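Local coordinates for membrane-bound lytic murein transglycosylase A (Burkholderia pseudomallei, PDB 6QK4), which probably cleaves the glycosidic bond between N-acetylmuramic acid and N-acetylglucosamine in peptidoglycan, leaving a 1,6-anhydro ring on the muramic acid residue, at residues E108-G113 against S172-L177; Y121-Y126 against D159-A164; M183-G188 against V240-M245. One frame throughout, in Å; residues are numbered along the deposited sequence.

Interaction 1 (E108-G113 against S172-L177); sequences EPLLHG and SGRVVL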
loop_
_atom_site.group_PDB
_atom_site.type_symbol
_atom_site.label_atom_id
_atom_site.label_comp_id
_atom_site.label_asym_id
_atom_site.label_seq_id
_atom_site.Cartn_x
_atom_site.Cartn_y
_atom_site.Cartn_z
ATOM N N GLU A 108 -2.514 3.341 -1.730
ATOM C CA GLU A 108 -3.907 3.791 -1.763
ATOM C C GLU A 108 -4.158 4.572 -3.040
ATOM O O GLU A 108 -3.518 5.603 -3.262
ATOM C CB GLU A 108 -4.172 4.651 -0.551
ATOM C CG GLU A 108 -5.558 5.287 -0.627
ATOM C CD GLU A 108 -6.627 4.411 -0.026
ATOM O OE1 GLU A 108 -6.474 3.159 -0.081
ATOM O OE2 GLU A 108 -7.621 4.988 0.499
ATOM N N PRO A 109 -5.032 4.106 -3.952
ATOM C CA PRO A 109 -5.287 4.884 -5.167
ATOM C C PRO A 109 -5.832 6.261 -4.815
ATOM O O PRO A 109 -6.595 6.416 -3.862
ATOM C CB PRO A 109 -6.352 4.050 -5.902
ATOM C CG PRO A 109 -6.191 2.644 -5.434
ATOM C CD PRO A 109 -5.750 2.815 -3.932
ATOM N N LEU A 110 -5.399 7.265 -5.582
ATOM C CA LEU A 110 -5.884 8.623 -5.344
ATOM C C LEU A 110 -6.319 9.167 -6.688
ATOM O O LEU A 110 -5.493 9.341 -7.598
ATOM C CB LEU A 110 -4.818 9.502 -4.692
ATOM C CG LEU A 110 -5.299 10.959 -4.568
ATOM C CD1 LEU A 110 -5.190 11.456 -3.168
ATOM C CD2 LEU A 110 -4.457 11.781 -5.498
ATOM N N LEU A 111 -7.630 9.350 -6.852
ATOM C CA LEU A 111 -8.186 9.860 -8.090
ATOM C C LEU A 111 -8.701 11.281 -7.877
ATOM O O LEU A 111 -8.801 11.765 -6.762
ATOM C CB LEU A 111 -9.329 8.961 -8.600
ATOM C CG LEU A 111 -8.832 7.560 -9.021
ATOM C CD1 LEU A 111 -8.636 6.649 -7.843
ATOM C CD2 LEU A 111 -9.903 6.945 -9.981
ATOM N N HIS A 112 -9.016 11.962 -8.975
ATOM C CA HIS A 112 -9.593 13.296 -8.894
ATOM C C HIS A 112 -10.925 13.290 -9.622
ATOM O O HIS A 112 -10.985 12.891 -10.770
ATOM C CB HIS A 112 -8.650 14.309 -9.517
ATOM C CG HIS A 112 -7.365 14.410 -8.776
ATOM N ND1 HIS A 112 -6.231 13.724 -9.155
ATOM C CD2 HIS A 112 -7.060 15.051 -7.621
ATOM C CE1 HIS A 112 -5.273 13.961 -8.276
ATOM N NE2 HIS A 112 -5.754 14.749 -7.330
ATOM N N GLY A 113 -11.976 13.732 -8.955
ATOM C CA GLY A 113 -13.289 13.637 -9.535
ATOM C C GLY A 113 -14.211 14.768 -9.119
ATOM O O GLY A 113 -13.790 15.766 -8.510
ATOM N N SER A 172 -10.707 -0.365 -3.903
ATOM C CA SER A 172 -10.988 0.696 -2.960
ATOM C C SER A 172 -9.962 1.811 -3.119
ATOM O O SER A 172 -8.859 1.596 -3.636
ATOM C CB SER A 172 -10.989 0.143 -1.528
ATOM O OG SER A 172 -9.682 -0.270 -1.154
ATOM N N GLY A 173 -10.329 3.008 -2.665
ATOM C CA GLY A 173 -9.390 4.123 -2.750
ATOM C C GLY A 173 -10.090 5.416 -2.397
ATOM O O GLY A 173 -11.171 5.408 -1.803
ATOM N N ARG A 174 -9.467 6.524 -2.751
ATOM C CA ARG A 174 -10.016 7.812 -2.360
ATOM C C ARG A 174 -10.104 8.722 -3.583
ATOM O O ARG A 174 -9.271 8.663 -4.489
ATOM C CB ARG A 174 -9.170 8.444 -1.239
ATOM C CG ARG A 174 -8.598 9.774 -1.553
ATOM C CD ARG A 174 -7.501 10.147 -0.579
ATOM N NE ARG A 174 -7.308 9.202 0.511
ATOM C CZ ARG A 174 -6.676 9.534 1.633
ATOM N NH1 ARG A 174 -6.200 10.770 1.770
ATOM N NH2 ARG A 174 -6.509 8.646 2.608
ATOM N N VAL A 175 -11.149 9.541 -3.624
ATOM C CA VAL A 175 -11.377 10.450 -4.745
ATOM C C VAL A 175 -11.358 11.881 -4.205
ATOM O O VAL A 175 -12.193 12.245 -3.368
ATOM C CB VAL A 175 -12.711 10.151 -5.450
ATOM C CG1 VAL A 175 -12.860 11.074 -6.673
ATOM C CG2 VAL A 175 -12.739 8.681 -5.901
ATOM N N VAL A 176 -10.385 12.666 -4.650
ATOM C CA VAL A 176 -10.325 14.078 -4.289
ATOM C C VAL A 176 -11.301 14.806 -5.201
ATOM O O VAL A 176 -11.126 14.786 -6.419
ATOM C CB VAL A 176 -8.906 14.626 -4.455
ATOM C CG1 VAL A 176 -8.907 16.117 -4.225
ATOM C CG2 VAL A 176 -7.966 13.916 -3.485
ATOM N N LEU A 177 -12.351 15.399 -4.618
ATOM C CA LEU A 177 -13.413 16.018 -5.417
ATOM C C LEU A 177 -13.166 17.506 -5.627
ATOM O O LEU A 177 -12.517 18.167 -4.808
ATOM C CB LEU A 177 -14.783 15.853 -4.767
ATOM C CG LEU A 177 -15.271 14.423 -4.553
ATOM C CD1 LEU A 177 -16.514 14.414 -3.665
ATOM C CD2 LEU A 177 -15.558 13.758 -5.884
HETATM O O HOH W 1 -7.292 0.393 -0.910
#
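The Leu110 and Arg174 side chains cross at a slant on two parallel strands, where Leu110 CD1 reaches 3.7 Å from Arg174 CD and touches Val176 CG2 at a like distance. With chi1 at 175°, Leu110 has its CG swung beside its own carbonyl carbon, and this carries the methyl group across to the neighbouring strand. Farther along the same face the His112 ring brings CD2 to 3.7 Å from Val176 CB, the two side chains pointing the same way. Beneath them the backbones alternate in regular parallel pairing: Arg174 N donates to Pro109 O, Leu111 N to Arg174 O, Val176 N to Leu111 O and Gly113 N to Val176 O, all within 2.8 to 3.1 Å. At the start of the pair, a water donates to Glu108 OE1 and also bonds Ser172 OG. Glu108 OE2 lies 4.2 Å from Arg174 NE, too far for a salt bridge; NE is buried without a partner, whereas Arg174 NH1 is held by Asp257 O. Leu111 turns to the other face, and it and Pro109 both pack on Leu167 of helix 161-170. Strand 154-158 flanks 101-114 and strand 182-190 flanks 173-177, which places this pair inside the sheet of the MltA-specific insert domain.

Interaction 2 (Y121-Y126 against D159-A164); sequences YQYALY and DDPIEA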
loop_
_atom_site.group_PDB
_atom_site.type_symbol
_atom_site.label_atom_id
_atom_site.label_comp_id
_atom_site.label_asym_id
_atom_site.label_seq_id
_atom_site.Cartn_x
_atom_site.Cartn_y
_atom_site.Cartn_z
ATOM N N TYR A 121 -13.977 15.780 -15.719
ATOM C CA TYR A 121 -14.549 14.674 -14.956
ATOM C C TYR A 121 -15.585 13.959 -15.819
ATOM O O TYR A 121 -16.784 14.220 -15.746
ATOM C CB TYR A 121 -15.142 15.216 -13.666
ATOM C CG TYR A 121 -14.126 16.017 -12.905
ATOM C CD1 TYR A 121 -12.990 15.400 -12.412
ATOM C CD2 TYR A 121 -14.270 17.386 -12.719
ATOM C CE1 TYR A 121 -12.031 16.102 -11.703
ATOM C CE2 TYR A 121 -13.303 18.108 -12.018
ATOM C CZ TYR A 121 -12.188 17.459 -11.511
ATOM O OH TYR A 121 -11.216 18.133 -10.792
ATOM N N GLN A 122 -15.121 13.016 -16.657
ATOM C CA GLN A 122 -16.023 12.419 -17.648
ATOM C C GLN A 122 -16.196 10.900 -17.577
ATOM O O GLN A 122 -16.879 10.331 -18.449
ATOM C CB GLN A 122 -15.567 12.774 -19.079
ATOM C CG GLN A 122 -15.515 14.274 -19.394
ATOM C CD GLN A 122 -16.899 14.963 -19.417
ATOM O OE1 GLN A 122 -17.915 14.353 -19.811
ATOM N NE2 GLN A 122 -16.935 16.236 -18.959
ATOM N N TYR A 123 -15.607 10.225 -16.584
ATOM C CA TYR A 123 -15.551 8.764 -16.531
ATOM C C TYR A 123 -16.121 8.305 -15.202
ATOM O O TYR A 123 -15.535 8.595 -14.169
ATOM C CB TYR A 123 -14.102 8.283 -16.673
ATOM C CG TYR A 123 -13.461 8.879 -17.891
ATOM C CD1 TYR A 123 -13.663 8.313 -19.127
ATOM C CD2 TYR A 123 -12.676 10.024 -17.807
ATOM C CE1 TYR A 123 -13.081 8.851 -20.252
ATOM C CE2 TYR A 123 -12.118 10.600 -18.957
ATOM C CZ TYR A 123 -12.307 9.993 -20.148
ATOM O OH TYR A 123 -11.722 10.537 -21.282
ATOM N N ALA A 124 -17.229 7.565 -15.226
ATOM C CA ALA A 124 -17.959 7.278 -13.989
ATOM C C ALA A 124 -17.401 6.076 -13.239
ATOM O O ALA A 124 -16.994 5.090 -13.857
ATOM C CB ALA A 124 -19.431 6.986 -14.291
ATOM N N LEU A 125 -17.419 6.157 -11.913
ATOM C CA LEU A 125 -17.455 4.980 -11.051
ATOM C C LEU A 125 -18.923 4.656 -10.751
ATOM O O LEU A 125 -19.739 5.559 -10.560
ATOM C CB LEU A 125 -16.679 5.225 -9.746
ATOM C CG LEU A 125 -15.268 5.806 -9.903
ATOM C CD1 LEU A 125 -14.577 5.967 -8.499
ATOM C CD2 LEU A 125 -14.452 4.931 -10.839
ATOM N N TYR A 126 -19.260 3.367 -10.668
ATOM C CA TYR A 126 -20.659 2.948 -10.515
ATOM C C TYR A 126 -20.930 2.202 -9.221
ATOM O O TYR A 126 -20.104 1.385 -8.786
ATOM C CB TYR A 126 -21.059 2.035 -11.661
ATOM C CG TYR A 126 -21.003 2.700 -12.978
ATOM C CD1 TYR A 126 -22.132 3.366 -13.491
ATOM C CD2 TYR A 126 -19.857 2.649 -13.751
ATOM C CE1 TYR A 126 -22.094 3.967 -14.723
ATOM C CE2 TYR A 126 -19.828 3.272 -14.981
ATOM C CZ TYR A 126 -20.945 3.926 -15.445
ATOM O OH TYR A 126 -20.866 4.546 -16.674
ATOM N N ASP A 159 -11.330 11.686 -13.579
ATOM C CA ASP A 159 -10.420 12.402 -14.463
ATOM C C ASP A 159 -9.902 11.560 -15.609
ATOM O O ASP A 159 -9.503 12.097 -16.653
ATOM C CB ASP A 159 -9.176 12.765 -13.622
ATOM C CG ASP A 159 -8.824 14.152 -13.743
ATOM O OD1 ASP A 159 -9.566 14.839 -14.471
ATOM O OD2 ASP A 159 -7.818 14.551 -13.159
ATOM N N ASP A 160 -9.842 10.246 -15.407
ATOM C CA ASP A 160 -9.007 9.418 -16.241
ATOM C C ASP A 160 -9.601 8.011 -16.260
ATOM O O ASP A 160 -9.907 7.468 -15.183
ATOM C CB ASP A 160 -7.589 9.395 -15.671
ATOM C CG ASP A 160 -6.618 8.712 -16.582
ATOM O OD1 ASP A 160 -6.721 7.486 -16.734
ATOM O OD2 ASP A 160 -5.780 9.421 -17.175
ATOM N N PRO A 161 -9.748 7.390 -17.431
ATOM C CA PRO A 161 -10.405 6.066 -17.489
ATOM C C PRO A 161 -9.426 4.966 -17.099
ATOM O O PRO A 161 -9.857 3.914 -16.606
ATOM C CB PRO A 161 -10.869 5.960 -18.953
ATOM C CG PRO A 161 -9.898 6.796 -19.709
ATOM C CD PRO A 161 -9.527 7.961 -18.766
ATOM N N ILE A 162 -8.125 5.217 -17.287
ATOM C CA ILE A 162 -7.091 4.268 -16.853
ATOM C C ILE A 162 -6.989 4.236 -15.332
ATOM O O ILE A 162 -6.925 3.159 -14.723
ATOM C CB ILE A 162 -5.718 4.598 -17.483
ATOM C CG1 ILE A 162 -5.808 4.702 -19.011
ATOM C CG2 ILE A 162 -4.650 3.576 -17.034
ATOM C CD1 ILE A 162 -6.028 3.389 -19.699
ATOM N N GLU A 163 -7.000 5.407 -14.681
ATOM C CA GLU A 163 -7.076 5.426 -13.221
ATOM C C GLU A 163 -8.332 4.736 -12.692
ATOM O O GLU A 163 -8.271 4.048 -11.670
ATOM C CB GLU A 163 -7.012 6.858 -12.699
ATOM C CG GLU A 163 -5.740 7.567 -13.106
ATOM C CD GLU A 163 -5.604 8.981 -12.558
ATOM O OE1 GLU A 163 -6.245 9.315 -11.552
ATOM O OE2 GLU A 163 -4.813 9.760 -13.150
ATOM N N ALA A 164 -9.491 4.962 -13.330
ATOM C CA ALA A 164 -10.714 4.288 -12.906
ATOM C C ALA A 164 -10.557 2.773 -12.993
ATOM O O ALA A 164 -10.958 2.035 -12.089
ATOM C CB ALA A 164 -11.892 4.743 -13.795
#
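Asp160, whose backbone N lies 3.7 Å from Tyr123 CD2, offers OD1 to two backbone amides at the start of helix 161-170. This is an N-cap: Glu163 N donates to Asp160 OD1 at 2.9 Å, and Ile162 N adds a weak, bent bond to the same oxygen. The Glu163 amide comes in on the anti side of the carboxylate, 34° out of its plane, while Ala164 N binds Asp160 O to start the helical hydrogen bonding. The capped turn presents Pro161 to the aromatic ring of strand 123-126. A CH-pi contact results, with Pro161 CD 3.7 Å from the centroid of the Tyr123 ring and only 11° off the normal. CB of Gln122 sits over the rim of the opposite face. A classic beta bulge, with Gln122 and Tyr123 together opposite Val158, opens the pairing of 123-126 with strand 154-158. At the outer end the Tyr121 ring runs obliquely past the Asp159 carboxylate, Tyr121 CE1 being 3.9 Å from Asp159 OD1. Leu125, its CG anti to the carbonyl carbon (chi1 -49°), sends a methyl inward to the first turn of the helix, where Leu125 CD2 meets Ala164 CB at 3.9 Å.

Interaction 3 (M183-G188 against V240-M245); sequences MRVGYG and VFFREM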
loop_
_atom_site.group_PDB
_atom_site.type_symbol
_atom_site.label_atom_id
_atom_site.label_comp_id
_atom_site.label_asym_id
_atom_site.label_seq_id
_atom_site.Cartn_x
_atom_site.Cartn_y
_atom_site.Cartn_z
ATOM N N MET A 183 -13.856 11.798 -1.101
ATOM C CA MET A 183 -14.792 10.688 -1.014
ATOM C C MET A 183 -14.006 9.391 -0.954
ATOM O O MET A 183 -13.235 9.105 -1.876
ATOM C CB MET A 183 -15.713 10.685 -2.231
ATOM C CG MET A 183 -16.712 9.603 -2.171
ATOM S SD MET A 183 -17.619 9.407 -3.704
ATOM C CE MET A 183 -18.500 7.994 -3.212
ATOM N N ARG A 184 -14.204 8.595 0.099
ATOM C CA ARG A 184 -13.602 7.260 0.135
ATOM C C ARG A 184 -14.562 6.246 -0.482
ATOM O O ARG A 184 -15.761 6.258 -0.201
ATOM C CB ARG A 184 -13.234 6.854 1.565
ATOM C CG ARG A 184 -12.370 7.904 2.202
ATOM C CD ARG A 184 -11.182 7.374 3.017
ATOM N NE ARG A 184 -10.179 8.425 3.292
ATOM C CZ ARG A 184 -10.446 9.625 3.817
ATOM N NH1 ARG A 184 -11.688 9.960 4.172
ATOM N NH2 ARG A 184 -9.466 10.493 4.015
ATOM N N VAL A 185 -14.042 5.394 -1.351
ATOM C CA VAL A 185 -14.863 4.369 -1.979
ATOM C C VAL A 185 -14.288 3.021 -1.598
ATOM O O VAL A 185 -13.072 2.889 -1.434
ATOM C CB VAL A 185 -14.911 4.528 -3.503
ATOM C CG1 VAL A 185 -15.512 5.872 -3.900
ATOM C CG2 VAL A 185 -13.531 4.317 -4.143
ATOM N N GLY A 186 -15.173 2.035 -1.423
ATOM C CA GLY A 186 -14.783 0.670 -1.137
ATOM C C GLY A 186 -15.546 -0.321 -1.999
ATOM O O GLY A 186 -16.281 0.080 -2.912
ATOM N N TYR A 187 -15.380 -1.607 -1.717
ATOM C CA TYR A 187 -15.777 -2.657 -2.645
ATOM C C TYR A 187 -17.290 -2.811 -2.631
ATOM O O TYR A 187 -17.903 -2.872 -1.569
ATOM C CB TYR A 187 -15.081 -3.969 -2.279
ATOM C CG TYR A 187 -15.500 -5.187 -3.092
ATOM C CD1 TYR A 187 -14.848 -5.525 -4.298
ATOM C CD2 TYR A 187 -16.552 -6.006 -2.659
ATOM C CE1 TYR A 187 -15.232 -6.651 -5.035
ATOM C CE2 TYR A 187 -16.949 -7.138 -3.399
ATOM C CZ TYR A 187 -16.287 -7.445 -4.575
ATOM O OH TYR A 187 -16.674 -8.557 -5.287
ATOM N N GLY A 188 -17.886 -2.831 -3.818
ATOM C CA GLY A 188 -19.319 -2.802 -3.973
ATOM C C GLY A 188 -19.824 -3.944 -4.823
ATOM O O GLY A 188 -21.001 -3.945 -5.188
ATOM N N VAL A 240 -15.894 -3.967 -11.664
ATOM C CA VAL A 240 -16.016 -3.832 -10.220
ATOM C C VAL A 240 -16.846 -2.605 -9.894
ATOM O O VAL A 240 -16.670 -1.545 -10.502
ATOM C CB VAL A 240 -14.612 -3.753 -9.592
ATOM C CG1 VAL A 240 -14.665 -3.403 -8.091
ATOM C CG2 VAL A 240 -13.834 -5.043 -9.891
ATOM N N PHE A 241 -17.758 -2.754 -8.931
ATOM C CA PHE A 241 -18.632 -1.705 -8.447
ATOM C C PHE A 241 -18.128 -1.205 -7.106
ATOM O O PHE A 241 -17.292 -1.839 -6.464
ATOM C CB PHE A 241 -20.053 -2.216 -8.289
ATOM C CG PHE A 241 -20.624 -2.751 -9.566
ATOM C CD1 PHE A 241 -21.169 -1.880 -10.486
ATOM C CD2 PHE A 241 -20.548 -4.104 -9.853
ATOM C CE1 PHE A 241 -21.707 -2.363 -11.695
ATOM C CE2 PHE A 241 -21.064 -4.600 -11.035
ATOM C CZ PHE A 241 -21.649 -3.727 -11.959
ATOM N N PHE A 242 -18.657 -0.068 -6.691
ATOM C CA PHE A 242 -18.155 0.623 -5.508
ATOM C C PHE A 242 -19.296 1.052 -4.596
ATOM O O PHE A 242 -20.442 1.231 -5.021
ATOM C CB PHE A 242 -17.348 1.871 -5.898
ATOM C CG PHE A 242 -16.121 1.544 -6.674
ATOM C CD1 PHE A 242 -14.960 1.156 -5.999
ATOM C CD2 PHE A 242 -16.115 1.586 -8.055
ATOM C CE1 PHE A 242 -13.790 0.816 -6.735
ATOM C CE2 PHE A 242 -14.960 1.259 -8.805
ATOM C CZ PHE A 242 -13.809 0.875 -8.148
ATOM N N ARG A 243 -18.946 1.245 -3.328
ATOM C CA ARG A 243 -19.808 1.872 -2.348
ATOM C C ARG A 243 -19.040 3.037 -1.732
ATOM O O ARG A 243 -17.815 2.973 -1.590
ATOM C CB ARG A 243 -20.259 0.838 -1.290
ATOM C CG ARG A 243 -19.459 0.800 0.001
ATOM C CD ARG A 243 -19.935 -0.349 0.912
ATOM N NE ARG A 243 -19.167 -0.470 2.157
ATOM C CZ ARG A 243 -18.270 -1.425 2.398
ATOM N NH1 ARG A 243 -18.011 -2.339 1.472
ATOM N NH2 ARG A 243 -17.625 -1.462 3.559
ATOM N N GLU A 244 -19.757 4.126 -1.430
ATOM C CA GLU A 244 -19.180 5.221 -0.657
ATOM C C GLU A 244 -19.044 4.806 0.793
ATOM O O GLU A 244 -19.970 4.233 1.380
ATOM C CB GLU A 244 -20.046 6.479 -0.723
ATOM C CG GLU A 244 -19.486 7.632 0.140
ATOM C CD GLU A 244 -19.966 9.020 -0.302
ATOM O OE1 GLU A 244 -21.008 9.118 -0.976
ATOM O OE2 GLU A 244 -19.282 10.020 0.009
ATOM N N MET A 245 -17.879 5.130 1.376
ATOM C CA MET A 245 -17.472 4.784 2.717
ATOM C C MET A 245 -17.796 5.914 3.694
ATOM O O MET A 245 -17.856 7.093 3.310
ATOM C CB MET A 245 -15.972 4.478 2.750
ATOM C CG MET A 245 -15.540 3.269 1.914
ATOM S SD MET A 245 -16.463 1.756 2.324
ATOM C CE MET A 245 -15.550 1.204 3.791
HETATM O O HOH W 2 -16.314 9.201 2.019
#
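Gly186 and Arg243 exchange two backbone bonds at the middle of a strongly twisted antiparallel pair. Gly186 N donates to Arg243 O at 2.8 Å in a nearly straight bond, and Arg243 N returns one to Gly186 O at 2.9 Å, coming from above the carbonyl plane. On one side of this hydrogen-bonded pair Met245 N is bound to Arg184 O (2.9 Å); on the other, Gly188 N reaches Phe241 O over a more bent path, with an angle of 135° at the hydrogen. A water joins the two segments, accepting from Arg184 N and donating to Met245 O. The Arg243 chain, extended from CG to NE, delivers NH1 to Tyr187 O in a weak bond of 3.1 Å. Outside the pair, Val240 O is taken up by Gln168 NE2. Met183, extended beyond CG, sets its methyl tightly against the aliphatic part of Glu244, Met183 CE lying 3.3 Å from Glu244 CB, and the two chains cross at about a right angle. Met245 CG packs on Gly186 N at 3.6 Å, its sulfur beside the glycine CA. Val185 CG2 rests 3.9 Å from Phe242 CD1, and both residues also touch Leu167 of helix 161-170. The steep twist, with 130° between the strand directions, is consistent with strands curling into the small beta-barrel of an MltA insert domain.

In the fold
Interactions 1 and 3 are strand pairs of one curved wall, and interaction 2 packs the start of helix 161-170 on another of its strands. Interactions 1 and 3, about 10 Å apart between centres, share the neighbouring strands 173-177 and 182-190, with Val175 N 2.8 Å from Met183 O and Gly173 O 2.9 Å from Val185 N. Interaction 2 is nested in the chain loop closed by interaction 1, its Tyr121 CD1 lying 3.4 Å from Gly113 CA. It meets interaction 3 at Tyr126 O and Phe242 N, 2.9 Å apart, which brings the strands round towards closure. In MltA relatives the glycan is thought to bind in the groove between this insert domain and the double-psi barrel.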